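Local coordinates for protein Rho guanine nucleotide exchange factor TIAM2 (Mus musculus, PDB 3A8P) that stimulates GDP-GTP exchange on Rac1, linking extracellular signals to the cytoskeleton and contributing to neurite growth, and of which this chain is the PHCCEx protein- and membrane-binding module, at residues Asp135-Leu140 with Ser204-Glu209; Lys47-Leu52 with Ser121-Leu126; Pro86-Val91 with Leu103-Ser108; Leu17-Leu22 with Lys40-Thr45; Asn187-His192 with Ala219-Ser224. All blocks are in the same frame, centred on the assembly; numbering follows the deposited sequence.

Interaction 1: Asp135-Leu140 with Ser204-Glu209; sequences DTVRLL and SLQGGE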
# COMPACT_ATOMS: atom_id res chain seq x y z
N ASP A 135 -5.37 -21.30 -7.65
CA ASP A 135 -6.69 -20.67 -7.56
C ASP A 135 -6.50 -19.37 -6.77
O ASP A 135 -6.75 -19.33 -5.56
CB ASP A 135 -7.66 -21.60 -6.83
CG ASP A 135 -9.10 -21.14 -6.95
OD1 ASP A 135 -9.34 -19.96 -7.29
OD2 ASP A 135 -10.00 -21.96 -6.67
N THR A 136 -6.06 -18.32 -7.45
CA THR A 136 -5.80 -17.03 -6.84
C THR A 136 -6.97 -16.44 -6.05
O THR A 136 -6.81 -16.03 -4.91
CB THR A 136 -5.36 -16.00 -7.90
OG1 THR A 136 -4.36 -16.59 -8.74
CG2 THR A 136 -4.79 -14.74 -7.24
N VAL A 137 -8.14 -16.40 -6.67
CA VAL A 137 -9.33 -15.86 -6.02
C VAL A 137 -9.64 -16.53 -4.69
O VAL A 137 -9.99 -15.86 -3.72
CB VAL A 137 -10.55 -15.97 -6.96
CG1 VAL A 137 -11.84 -15.66 -6.20
CG2 VAL A 137 -10.38 -15.01 -8.13
N ARG A 138 -9.52 -17.86 -4.65
CA ARG A 138 -9.79 -18.61 -3.43
C ARG A 138 -8.77 -18.30 -2.35
O ARG A 138 -9.12 -18.21 -1.17
CB ARG A 138 -9.77 -20.12 -3.72
CG ARG A 138 -10.15 -20.98 -2.53
CD ARG A 138 -9.96 -22.45 -2.87
NE ARG A 138 -10.50 -23.33 -1.83
CZ ARG A 138 -10.39 -24.65 -1.85
NH1 ARG A 138 -9.76 -25.26 -2.85
NH2 ARG A 138 -10.92 -25.38 -0.87
N LEU A 139 -7.51 -18.13 -2.74
CA LEU A 139 -6.46 -17.80 -1.78
C LEU A 139 -6.75 -16.42 -1.19
O LEU A 139 -6.67 -16.22 0.02
CB LEU A 139 -5.09 -17.81 -2.47
CG LEU A 139 -3.93 -17.20 -1.67
CD1 LEU A 139 -3.72 -17.97 -0.37
CD2 LEU A 139 -2.66 -17.23 -2.52
N LEU A 140 -7.11 -15.47 -2.05
CA LEU A 140 -7.40 -14.11 -1.62
C LEU A 140 -8.57 -14.07 -0.64
O LEU A 140 -8.52 -13.39 0.38
CB LEU A 140 -7.71 -13.22 -2.82
CG LEU A 140 -6.57 -13.00 -3.81
CD1 LEU A 140 -7.03 -12.04 -4.91
CD2 LEU A 140 -5.36 -12.43 -3.08
N SER A 204 -9.75 -6.22 -8.59
CA SER A 204 -9.12 -6.10 -9.89
C SER A 204 -9.21 -7.37 -10.71
O SER A 204 -9.26 -7.31 -11.93
CB SER A 204 -7.66 -5.66 -9.74
OG SER A 204 -7.58 -4.26 -9.49
N LEU A 205 -9.23 -8.53 -10.05
CA LEU A 205 -9.34 -9.79 -10.78
C LEU A 205 -10.78 -10.10 -11.19
O LEU A 205 -11.00 -10.81 -12.16
CB LEU A 205 -8.82 -10.96 -9.93
CG LEU A 205 -7.32 -11.16 -9.75
CD1 LEU A 205 -7.08 -12.45 -8.99
CD2 LEU A 205 -6.62 -11.20 -11.10
N GLN A 206 -11.75 -9.56 -10.46
CA GLN A 206 -13.16 -9.82 -10.75
C GLN A 206 -13.92 -8.66 -11.40
O GLN A 206 -15.13 -8.75 -11.58
CB GLN A 206 -13.88 -10.22 -9.46
CG GLN A 206 -13.27 -11.43 -8.75
CD GLN A 206 -14.00 -11.76 -7.46
OE1 GLN A 206 -14.13 -10.92 -6.58
NE2 GLN A 206 -14.47 -13.00 -7.35
N GLY A 207 -13.22 -7.59 -11.74
CA GLY A 207 -13.88 -6.45 -12.36
C GLY A 207 -14.80 -5.65 -11.46
O GLY A 207 -15.66 -4.91 -11.94
N GLY A 208 -14.63 -5.78 -10.14
CA GLY A 208 -15.47 -5.04 -9.23
C GLY A 208 -14.88 -3.71 -8.79
O GLY A 208 -13.75 -3.38 -9.15
N GLU A 209 -15.65 -2.94 -8.02
CA GLU A 209 -15.17 -1.65 -7.52
C GLU A 209 -14.15 -1.93 -6.42
O GLU A 209 -14.35 -2.82 -5.60
CB GLU A 209 -16.34 -0.82 -6.95
CG GLU A 209 -15.99 0.66 -6.67
CD GLU A 209 -17.18 1.51 -6.18
OE1 GLU A 209 -17.66 1.31 -5.04
OE2 GLU A 209 -17.64 2.39 -6.95

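Interaction 2: Lys47-Leu52 with Ser121-Leu126; sequences KGCTLL and SACASL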
# COMPACT_ATOMS: atom_id res chain seq x y z
N LYS A 47 6.20 -6.34 -16.68
CA LYS A 47 6.63 -7.71 -16.95
C LYS A 47 6.69 -8.38 -15.58
O LYS A 47 7.50 -7.99 -14.74
CB LYS A 47 8.01 -7.67 -17.61
CG LYS A 47 8.45 -8.94 -18.30
CD LYS A 47 9.69 -8.68 -19.15
CE LYS A 47 10.14 -9.94 -19.88
NZ LYS A 47 9.03 -10.51 -20.70
N GLY A 48 5.85 -9.39 -15.35
CA GLY A 48 5.82 -10.00 -14.03
C GLY A 48 5.32 -8.90 -13.11
O GLY A 48 4.31 -8.27 -13.41
N CYS A 49 6.02 -8.64 -12.01
CA CYS A 49 5.62 -7.56 -11.11
C CYS A 49 6.63 -6.44 -11.16
O CYS A 49 6.78 -5.68 -10.21
CB CYS A 49 5.51 -8.06 -9.67
SG CYS A 49 3.87 -8.63 -9.24
N THR A 50 7.35 -6.36 -12.28
CA THR A 50 8.36 -5.34 -12.45
C THR A 50 7.94 -4.29 -13.48
O THR A 50 7.51 -4.63 -14.59
CB THR A 50 9.71 -5.97 -12.91
OG1 THR A 50 10.14 -6.94 -11.95
CG2 THR A 50 10.78 -4.89 -13.06
N LEU A 51 8.06 -3.02 -13.11
CA LEU A 51 7.74 -1.93 -14.02
C LEU A 51 9.07 -1.43 -14.56
O LEU A 51 9.91 -0.97 -13.79
CB LEU A 51 7.01 -0.80 -13.28
CG LEU A 51 5.56 -1.05 -12.86
CD1 LEU A 51 5.09 0.01 -11.85
CD2 LEU A 51 4.68 -1.04 -14.12
N LEU A 52 9.26 -1.55 -15.87
CA LEU A 52 10.48 -1.10 -16.52
C LEU A 52 10.23 0.23 -17.20
O LEU A 52 9.25 0.39 -17.93
CB LEU A 52 10.93 -2.13 -17.56
CG LEU A 52 11.16 -3.53 -17.00
CD1 LEU A 52 11.43 -4.50 -18.13
CD2 LEU A 52 12.33 -3.50 -16.01
N SER A 121 -3.34 -7.25 -10.70
CA SER A 121 -3.42 -8.63 -11.18
C SER A 121 -2.07 -9.33 -11.14
O SER A 121 -1.98 -10.50 -10.78
CB SER A 121 -3.98 -8.67 -12.61
OG SER A 121 -5.32 -8.23 -12.62
N ALA A 122 -1.02 -8.61 -11.52
CA ALA A 122 0.33 -9.18 -11.50
C ALA A 122 0.68 -9.53 -10.05
O ALA A 122 1.16 -10.63 -9.77
CB ALA A 122 1.32 -8.17 -12.05
N CYS A 123 0.43 -8.59 -9.14
CA CYS A 123 0.70 -8.78 -7.72
C CYS A 123 -0.07 -9.94 -7.12
O CYS A 123 0.48 -10.71 -6.33
CB CYS A 123 0.35 -7.51 -6.93
SG CYS A 123 1.41 -6.11 -7.29
N ALA A 124 -1.35 -10.06 -7.47
CA ALA A 124 -2.17 -11.15 -6.95
C ALA A 124 -1.57 -12.45 -7.46
O ALA A 124 -1.53 -13.46 -6.75
CB ALA A 124 -3.61 -11.00 -7.42
N SER A 125 -1.11 -12.41 -8.70
CA SER A 125 -0.52 -13.58 -9.33
C SER A 125 0.73 -14.03 -8.57
O SER A 125 0.84 -15.20 -8.20
CB SER A 125 -0.17 -13.25 -10.78
OG SER A 125 0.40 -14.36 -11.43
N LEU A 126 1.65 -13.11 -8.35
CA LEU A 126 2.89 -13.42 -7.63
C LEU A 126 2.56 -13.91 -6.22
O LEU A 126 3.14 -14.89 -5.73
CB LEU A 126 3.79 -12.18 -7.56
CG LEU A 126 5.18 -12.39 -6.94
CD1 LEU A 126 5.92 -13.46 -7.72
CD2 LEU A 126 5.96 -11.08 -6.96

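Interaction 3: Pro86-Val91 with Leu103-Ser108; sequences PKKEHV and LFQATS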
# COMPACT_ATOMS: atom_id res chain seq x y z
N PRO A 86 -4.80 18.38 -7.61
CA PRO A 86 -5.15 19.73 -8.08
C PRO A 86 -4.74 20.16 -9.48
O PRO A 86 -5.48 20.89 -10.14
CB PRO A 86 -4.55 20.63 -7.00
CG PRO A 86 -3.32 19.89 -6.62
CD PRO A 86 -3.82 18.45 -6.51
N LYS A 87 -3.58 19.72 -9.94
CA LYS A 87 -3.11 20.15 -11.25
C LYS A 87 -3.23 19.15 -12.39
O LYS A 87 -3.24 19.54 -13.56
CB LYS A 87 -1.66 20.62 -11.15
CG LYS A 87 -1.47 21.71 -10.11
CD LYS A 87 -2.39 22.90 -10.38
CE LYS A 87 -2.44 23.86 -9.19
NZ LYS A 87 -1.08 24.31 -8.79
N LYS A 88 -3.34 17.86 -12.07
CA LYS A 88 -3.42 16.87 -13.12
C LYS A 88 -4.55 15.86 -12.99
O LYS A 88 -5.04 15.57 -11.89
CB LYS A 88 -2.09 16.13 -13.23
CG LYS A 88 -0.96 17.04 -13.69
CD LYS A 88 0.37 16.32 -13.79
CE LYS A 88 1.33 17.11 -14.67
NZ LYS A 88 1.42 18.54 -14.25
N GLU A 89 -4.97 15.34 -14.14
CA GLU A 89 -6.04 14.37 -14.21
C GLU A 89 -5.42 13.01 -14.53
O GLU A 89 -4.30 12.95 -15.03
CB GLU A 89 -7.02 14.75 -15.32
CG GLU A 89 -7.13 16.24 -15.56
CD GLU A 89 -7.73 16.97 -14.39
OE1 GLU A 89 -8.86 16.61 -14.00
OE2 GLU A 89 -7.08 17.90 -13.85
N HIS A 90 -6.15 11.94 -14.25
CA HIS A 90 -5.70 10.59 -14.53
C HIS A 90 -4.46 10.17 -13.73
O HIS A 90 -3.67 9.32 -14.17
CB HIS A 90 -5.44 10.45 -16.04
CG HIS A 90 -6.52 11.04 -16.88
ND1 HIS A 90 -6.28 11.75 -18.04
CD2 HIS A 90 -7.87 11.07 -16.70
CE1 HIS A 90 -7.42 12.19 -18.53
NE2 HIS A 90 -8.40 11.79 -17.74
N VAL A 91 -4.30 10.76 -12.55
CA VAL A 91 -3.18 10.43 -11.70
C VAL A 91 -3.51 9.21 -10.83
O VAL A 91 -4.65 9.06 -10.38
CB VAL A 91 -2.82 11.60 -10.74
CG1 VAL A 91 -1.77 11.13 -9.73
CG2 VAL A 91 -2.32 12.81 -11.53
N LEU A 103 3.88 8.49 -7.86
CA LEU A 103 2.76 9.05 -8.58
C LEU A 103 2.95 8.75 -10.06
O LEU A 103 4.08 8.72 -10.55
CB LEU A 103 2.67 10.56 -8.36
CG LEU A 103 2.21 11.01 -6.97
CD1 LEU A 103 2.13 12.53 -6.95
CD2 LEU A 103 0.86 10.39 -6.64
N PHE A 104 1.84 8.51 -10.74
CA PHE A 104 1.83 8.24 -12.17
C PHE A 104 0.64 8.98 -12.78
O PHE A 104 -0.36 9.22 -12.11
CB PHE A 104 1.61 6.74 -12.45
CG PHE A 104 2.78 5.87 -12.10
CD1 PHE A 104 3.84 5.71 -12.98
CD2 PHE A 104 2.80 5.18 -10.89
CE1 PHE A 104 4.91 4.88 -12.68
CE2 PHE A 104 3.87 4.34 -10.57
CZ PHE A 104 4.92 4.19 -11.46
N GLN A 105 0.75 9.36 -14.05
CA GLN A 105 -0.36 10.00 -14.72
C GLN A 105 -0.60 9.25 -16.01
O GLN A 105 0.26 9.23 -16.90
CB GLN A 105 -0.07 11.47 -15.04
CG GLN A 105 -1.14 12.07 -15.96
CD GLN A 105 -0.93 13.53 -16.27
OE1 GLN A 105 0.20 14.00 -16.39
NE2 GLN A 105 -2.02 14.27 -16.42
N ALA A 106 -1.75 8.60 -16.10
CA ALA A 106 -2.12 7.83 -17.27
C ALA A 106 -2.56 8.79 -18.38
O ALA A 106 -2.52 10.00 -18.19
CB ALA A 106 -3.24 6.87 -16.93
N THR A 107 -2.99 8.25 -19.51
CA THR A 107 -3.40 9.08 -20.63
C THR A 107 -4.90 9.33 -20.66
O THR A 107 -5.39 10.14 -21.43
CB THR A 107 -3.00 8.45 -21.98
OG1 THR A 107 -3.77 7.26 -22.19
CG2 THR A 107 -1.52 8.09 -21.97
N SER A 108 -5.63 8.62 -19.80
CA SER A 108 -7.08 8.76 -19.72
C SER A 108 -7.59 8.00 -18.51
O SER A 108 -6.82 7.26 -17.89
CB SER A 108 -7.74 8.19 -20.98
OG SER A 108 -7.62 6.77 -21.01

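Interaction 4: Leu17-Leu22 with Lys40-Thr45; sequences LFFKPL and KQYWVT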
# COMPACT_ATOMS: atom_id res chain seq x y z
N LEU A 17 3.65 7.04 -19.60
CA LEU A 17 3.23 7.47 -18.28
C LEU A 17 4.14 8.55 -17.73
O LEU A 17 5.36 8.50 -17.90
CB LEU A 17 3.25 6.31 -17.28
CG LEU A 17 2.28 5.14 -17.42
CD1 LEU A 17 2.60 4.13 -16.34
CD2 LEU A 17 0.83 5.64 -17.29
N PHE A 18 3.54 9.54 -17.09
CA PHE A 18 4.32 10.58 -16.44
C PHE A 18 4.55 9.97 -15.07
O PHE A 18 3.65 9.34 -14.50
CB PHE A 18 3.56 11.90 -16.38
CG PHE A 18 3.75 12.75 -17.61
CD1 PHE A 18 4.83 13.62 -17.70
CD2 PHE A 18 2.91 12.62 -18.71
CE1 PHE A 18 5.07 14.36 -18.87
CE2 PHE A 18 3.13 13.35 -19.89
CZ PHE A 18 4.22 14.22 -19.97
N PHE A 19 5.76 10.14 -14.56
CA PHE A 19 6.16 9.56 -13.29
C PHE A 19 6.78 10.58 -12.33
O PHE A 19 7.49 11.49 -12.75
CB PHE A 19 7.16 8.44 -13.58
CG PHE A 19 7.87 7.91 -12.37
CD1 PHE A 19 7.19 7.12 -11.44
CD2 PHE A 19 9.22 8.17 -12.18
CE1 PHE A 19 7.85 6.60 -10.34
CE2 PHE A 19 9.89 7.65 -11.07
CZ PHE A 19 9.20 6.86 -10.15
N LYS A 20 6.51 10.40 -11.05
CA LYS A 20 7.04 11.29 -10.03
C LYS A 20 7.10 10.61 -8.68
O LYS A 20 6.08 10.19 -8.13
CB LYS A 20 6.16 12.54 -9.94
CG LYS A 20 6.59 13.57 -8.92
CD LYS A 20 5.67 14.78 -8.98
CE LYS A 20 6.10 15.87 -8.03
NZ LYS A 20 5.31 17.12 -8.25
N PRO A 21 8.32 10.46 -8.13
CA PRO A 21 8.49 9.83 -6.82
C PRO A 21 7.93 10.80 -5.78
O PRO A 21 8.12 12.01 -5.91
CB PRO A 21 10.00 9.64 -6.72
CG PRO A 21 10.52 10.82 -7.49
CD PRO A 21 9.62 10.85 -8.70
N LEU A 22 7.25 10.28 -4.77
CA LEU A 22 6.64 11.13 -3.75
C LEU A 22 7.16 10.95 -2.33
O LEU A 22 7.46 11.92 -1.64
CB LEU A 22 5.12 10.92 -3.76
CG LEU A 22 4.28 11.78 -2.81
CD1 LEU A 22 4.49 13.25 -3.15
CD2 LEU A 22 2.82 11.41 -2.93
N LYS A 40 8.35 13.31 -14.99
CA LYS A 40 9.12 12.93 -16.17
C LYS A 40 8.29 11.87 -16.88
O LYS A 40 7.64 11.05 -16.23
CB LYS A 40 10.48 12.35 -15.78
CG LYS A 40 11.38 13.32 -15.05
CD LYS A 40 12.66 12.65 -14.59
CE LYS A 40 13.53 13.59 -13.77
NZ LYS A 40 14.74 12.89 -13.26
N GLN A 41 8.30 11.88 -18.21
CA GLN A 41 7.53 10.91 -18.99
C GLN A 41 8.39 9.73 -19.39
O GLN A 41 9.56 9.89 -19.71
CB GLN A 41 6.96 11.59 -20.23
CG GLN A 41 6.06 10.70 -21.07
CD GLN A 41 5.61 11.40 -22.34
OE1 GLN A 41 6.42 12.00 -23.04
NE2 GLN A 41 4.32 11.33 -22.64
N TYR A 42 7.81 8.53 -19.38
CA TYR A 42 8.54 7.33 -19.75
C TYR A 42 7.61 6.36 -20.46
O TYR A 42 6.41 6.37 -20.22
CB TYR A 42 9.06 6.59 -18.51
CG TYR A 42 10.10 7.28 -17.67
CD1 TYR A 42 11.44 7.29 -18.06
CD2 TYR A 42 9.76 7.90 -16.47
CE1 TYR A 42 12.41 7.89 -17.27
CE2 TYR A 42 10.72 8.50 -15.67
CZ TYR A 42 12.05 8.49 -16.07
OH TYR A 42 13.02 9.05 -15.28
N TRP A 43 8.18 5.54 -21.32
CA TRP A 43 7.40 4.49 -21.96
C TRP A 43 7.59 3.40 -20.91
O TRP A 43 8.72 2.98 -20.64
CB TRP A 43 8.01 4.06 -23.29
CG TRP A 43 7.33 2.86 -23.85
CD1 TRP A 43 7.79 1.57 -23.82
CD2 TRP A 43 6.04 2.81 -24.46
NE1 TRP A 43 6.86 0.73 -24.38
CE2 TRP A 43 5.77 1.46 -24.78
CE3 TRP A 43 5.08 3.79 -24.77
CZ2 TRP A 43 4.58 1.05 -25.39
CZ3 TRP A 43 3.88 3.38 -25.39
CH2 TRP A 43 3.65 2.02 -25.69
N VAL A 44 6.49 2.94 -20.31
CA VAL A 44 6.58 1.94 -19.25
C VAL A 44 6.00 0.58 -19.62
O VAL A 44 5.01 0.49 -20.33
CB VAL A 44 5.86 2.48 -17.98
CG1 VAL A 44 5.83 1.41 -16.88
CG2 VAL A 44 6.56 3.73 -17.48
N THR A 45 6.64 -0.49 -19.15
CA THR A 45 6.15 -1.84 -19.41
C THR A 45 6.04 -2.62 -18.09
O THR A 45 6.82 -2.40 -17.16
CB THR A 45 7.08 -2.62 -20.37
OG1 THR A 45 8.31 -2.93 -19.70
CG2 THR A 45 7.39 -1.79 -21.61

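Interaction 5: Asn187-His192 with Ala219-Ser224; sequences NLEKFH and ATSRPS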
# COMPACT_ATOMS: atom_id res chain seq x y z
N ASN A 187 -0.13 -3.98 15.08
CA ASN A 187 -0.49 -5.24 14.42
C ASN A 187 -1.85 -5.10 13.74
O ASN A 187 -2.08 -5.62 12.65
CB ASN A 187 -0.56 -6.40 15.43
CG ASN A 187 0.79 -6.77 15.99
OD1 ASN A 187 1.83 -6.34 15.50
ND2 ASN A 187 0.79 -7.59 17.03
N LEU A 188 -2.77 -4.39 14.39
CA LEU A 188 -4.11 -4.18 13.84
C LEU A 188 -4.10 -3.33 12.57
O LEU A 188 -4.89 -3.57 11.66
CB LEU A 188 -5.01 -3.55 14.90
CG LEU A 188 -5.42 -4.51 16.02
CD1 LEU A 188 -6.07 -3.73 17.16
CD2 LEU A 188 -6.39 -5.55 15.47
N GLU A 189 -3.23 -2.33 12.52
CA GLU A 189 -3.15 -1.47 11.35
C GLU A 189 -2.64 -2.29 10.17
O GLU A 189 -3.12 -2.15 9.05
CB GLU A 189 -2.21 -0.29 11.63
CG GLU A 189 -2.76 0.66 12.69
CD GLU A 189 -1.80 1.80 12.99
OE1 GLU A 189 -0.64 1.53 13.38
OE2 GLU A 189 -2.21 2.98 12.85
N LYS A 190 -1.66 -3.15 10.43
CA LYS A 190 -1.08 -4.02 9.42
C LYS A 190 -2.16 -4.98 8.91
O LYS A 190 -2.29 -5.18 7.70
CB LYS A 190 0.09 -4.79 10.04
CG LYS A 190 0.75 -5.87 9.17
CD LYS A 190 1.45 -5.29 7.95
CE LYS A 190 2.56 -6.22 7.46
NZ LYS A 190 2.09 -7.61 7.21
N PHE A 191 -2.94 -5.57 9.82
CA PHE A 191 -3.98 -6.50 9.38
C PHE A 191 -4.99 -5.78 8.49
O PHE A 191 -5.41 -6.32 7.47
CB PHE A 191 -4.70 -7.16 10.56
CG PHE A 191 -3.82 -8.07 11.38
CD1 PHE A 191 -2.83 -8.84 10.78
CD2 PHE A 191 -3.98 -8.15 12.76
CE1 PHE A 191 -2.00 -9.68 11.54
CE2 PHE A 191 -3.16 -8.98 13.54
CZ PHE A 191 -2.17 -9.75 12.93
N HIS A 192 -5.37 -4.57 8.89
CA HIS A 192 -6.31 -3.77 8.12
C HIS A 192 -5.70 -3.42 6.77
O HIS A 192 -6.41 -3.37 5.76
CB HIS A 192 -6.66 -2.48 8.86
CG HIS A 192 -7.71 -2.65 9.92
ND1 HIS A 192 -9.04 -2.81 9.62
CD2 HIS A 192 -7.62 -2.68 11.27
CE1 HIS A 192 -9.73 -2.93 10.74
NE2 HIS A 192 -8.89 -2.85 11.75
N ALA A 219 -9.05 3.25 10.32
CA ALA A 219 -8.31 2.35 11.19
C ALA A 219 -6.94 2.91 11.60
O ALA A 219 -6.22 2.31 12.41
CB ALA A 219 -8.13 1.00 10.50
N THR A 220 -6.57 4.05 11.03
CA THR A 220 -5.29 4.67 11.36
C THR A 220 -5.34 5.15 12.81
O THR A 220 -6.29 5.82 13.22
CB THR A 220 -5.01 5.87 10.42
OG1 THR A 220 -5.29 5.50 9.06
CG2 THR A 220 -3.55 6.28 10.51
N SER A 221 -4.34 4.77 13.59
CA SER A 221 -4.29 5.18 15.00
C SER A 221 -3.95 6.67 15.08
O SER A 221 -3.47 7.25 14.10
CB SER A 221 -3.20 4.39 15.73
OG SER A 221 -1.92 4.84 15.34
N ARG A 222 -4.19 7.28 16.23
CA ARG A 222 -3.87 8.70 16.40
C ARG A 222 -2.38 8.92 16.14
O ARG A 222 -2.01 9.82 15.40
CB ARG A 222 -4.22 9.17 17.82
CG ARG A 222 -5.70 9.35 18.08
CD ARG A 222 -5.89 10.17 19.35
NE ARG A 222 -5.08 11.39 19.31
CZ ARG A 222 -5.39 12.49 18.62
NH1 ARG A 222 -6.51 12.54 17.90
NH2 ARG A 222 -4.57 13.53 18.63
N PRO A 223 -1.52 8.10 16.75
CA PRO A 223 -0.08 8.28 16.53
C PRO A 223 0.24 8.22 15.03
O PRO A 223 1.01 9.02 14.52
CB PRO A 223 0.54 7.12 17.30
CG PRO A 223 -0.41 6.93 18.43
CD PRO A 223 -1.76 7.03 17.74
N SER A 224 -0.37 7.26 14.33
CA SER A 224 -0.12 7.13 12.90
C SER A 224 -0.57 8.37 12.14
O SER A 224 0.14 8.88 11.27
CB SER A 224 -0.83 5.89 12.34
OG SER A 224 -0.20 4.71 12.79
O HOH W 1 -0.11 2.95 15.82

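Interaction 1: Asp135-Leu140 with Ser204-Glu209
Carbon atoms of Thr136, Val137 and Leu140 pack against Leu205 and the amide end of Gln206 in a small surface contact, where the start of helix 136-165 lies beside the end of helix 171-206. The two segments bury 165 Å² between them. Leu205 CD1 is the hub: it lies 3.7 Å from Thr136 CG2 and 4.1 Å from Leu140 CD1, and both of those side chains cross the leucine at roughly a right angle. Thr136 CG2 stands anti to its own backbone nitrogen, which turns the methyl rather than OG1 to the leucine. Farther out, Val137 CG1 touches the amide of Gln206, with NE2 3.9 Å away. Asp135 is the N-cap of helix 136-165, its OD1 accepting a weak 3.4 Å bond from Arg138 N. At the other helix Gly207, with phi 70°, turns the chain away. Ala124 of helix 109-130 also touches Thr136. This is the open end of an antiparallel helical hairpin, the CC part of the module, packed against the C-terminal helix of the PH domain.

Interaction 2: Lys47-Leu52 with Ser121-Leu126
Cys49 carries its SG at chi1 -91°, away from a staggered position, and this torsion lays the sulfur against the backbone of Ala122 and Cys123 and the side chain of Leu126. Leu126 reaches it from the helix with CG anti to the backbone nitrogen (chi1 -175°), which swings CD2 alongside the cysteine, 3.9 Å from Cys49 SG. Cys49 sits in the type II' turn from Lys47 to Thr50 that joins strands 40-47 and 50-54, and Lys47 N and Thr50 N each bond to the other residue's carbonyl oxygen within that turn. Gly48 takes phi 65° at its second position, and its carbonyl oxygen lies 3.3 Å from Ala122 CB. The sulfur meets the helix at Ala122, whose carbonyl carbon is 3.4 Å from Cys49 SG, with the methyl CB 3.8 Å away. The side chain of Cys123 brings its own SG to 4.0 Å from Cys49 SG, which is a van der Waals approach and far too long for a disulfide. The turn thus rests on helix 109-130, the C-terminal helix that closes one end of the PH-domain barrel, while Tyr201 of helix 171-206 packs on Cys123 and Ala124. With Cys49 SG lying on the Ala122-Cys123 peptide, beside a methyl, a second sulfur and leucine carbons, and with no hydrogen bond identified between the segments, the chemistry is consistent with a contact held mainly by van der Waals packing.

Interaction 3: Pro86-Val91 with Leu103-Ser108
His90 and Ala106 meet at the mouth of an antiparallel beta pairing in the PH-domain sheet, where the loop leading into strand 91-95 runs alongside the end of strand 101-105. Ala106 N donates to His90 O over 2.8 Å. One residue on, Val91 and Gln105 form a non-hydrogen-bonded pair with CA atoms 4.2 Å apart. The Glu89 carbonyl finds its donor in a side chain: Gln105 NE2 reaches Glu89 O at 3.0 Å, in the carbonyl plane but 21° out of the plane of its own amide. Gln105 is extended, with CG anti to its backbone nitrogen (chi1 170°), and its side chain crosses that of Lys88 at about a right angle; the aliphatic part of the lysine covers the amide, CD 3.5 Å from Gln105 OE1. Backbone CH groups supplement these bonds, with Val91 CA 3.1 Å from Phe104 O. Ser108 is the N-cap of helix 109-130, its OG accepting from Asp111 N, while Asp111 OD2 accepts from Thr107 N. Val91 CG1 packs against Leu103 CD2. The His90 imidazole lies between Glu89 CB over one face and Ser108 CA over the other, the latter a CH-pi contact 3.5 Å from the ring centroid and 10° off its normal.

Interaction 4: Leu17-Leu22 with Lys40-Thr45
Four backbone hydrogen bonds join Leu17 to Tyr42 and Phe19 to Lys40, the ladder of an antiparallel pair. Phe19 N to Lys40 O is 2.7 Å and its return bond, Lys40 N to Phe19 O, is 3.0 Å. The Leu17 and Tyr42 pair is bonded in both directions at 2.9 Å, Leu17 N to Tyr42 O and Tyr42 N to Leu17 O. Between them Phe18 and Gln41 form the non-hydrogen-bonded pair, and their side chains stack: the Gln41 amide plane lies 26° from the Phe18 ring, while Gln41 CB sits over its face, 3.8 Å from the centroid. Gln41 stays extended, CG anti to the backbone nitrogen, which carries NE2 along the ring. On the other face of the sheet, Phe19 CD2 touches Tyr42 CE2 at 3.8 Å and Leu17 CD1 reaches Val44. The N-to-C directions of the two short segments make 125°, well short of a flat antiparallel pair's 180°, which reflects strong twist. Strand 11-26 also pairs with strand 101-105, and strand 40-47 with strand 50-54, whose Phe53 meets both Phe19 and Tyr42 edge-to-face.

Interaction 5: Asn187-His192 with Ala219-Ser224
Glu189 meets Ser221 and Ser224, and His192 meets Ala219, where the long CC helix 171-206 adjoins the start of helix 222-231 in the CC-Ex region. The carboxylate of Glu189 is aimed at the start of that helix. With CG anti to the carbonyl carbon and the chain extended beyond it, OE2 arrives between two donors. Ser224 OG donates on its syn side over 2.7 Å, 15° out of the carboxylate plane, and Ser221 N comes on the anti side at 2.9 Å, more tilted from that plane than Ser224 OG but with a nearly straight 169° bond. The Ser221 hydroxyl caps the helix, accepting from Ser224 N at 3.0 Å. It also donates to a water that in turn donates to Glu189 OE1, so the two carboxylate oxygens and the cap are linked into one network. Arg246 completes it from the C-terminal end, forming a salt bridge with OE1 and a hydrogen bond to Ser224 OG. A negative group buried at the start of a helix, next to an arginine, would be expected to stay ionised. Phe239 of helix 236-245 packs on Glu189. The histidine makes the apolar half of the contact: its imidazole turns one face to the Ala219 methyl, whose CB lies 3.8 Å from the His192 ring centroid and 15° off the normal, nearest the ring at CG.

In the fold
Interactions 2, 3 and 4 belong to the PH domain, interactions 1 and 5 to the helical CC-Ex part, and 5 lies across the chain's centre from 2, 3 and 4. Interactions 3 and 4 share the sheet through neighbouring strands 101-105 and 11-26; interaction 4 rests on four backbone bonds, interaction 3 on one backbone bond and one from a glutamine side chain, whereas interaction 2 joins that sheet to helix 109-130 by apolar and sulfur packing. Interaction 1, a surface contact where the others are partly buried, touches interaction 2 through Leu205 with Ser121 and Ala124, joining the module's two parts. Interaction 5 shares helix 171-206 with interaction 1, about 25 Å away between centres, but relies on a buried carboxylate instead of methyl groups.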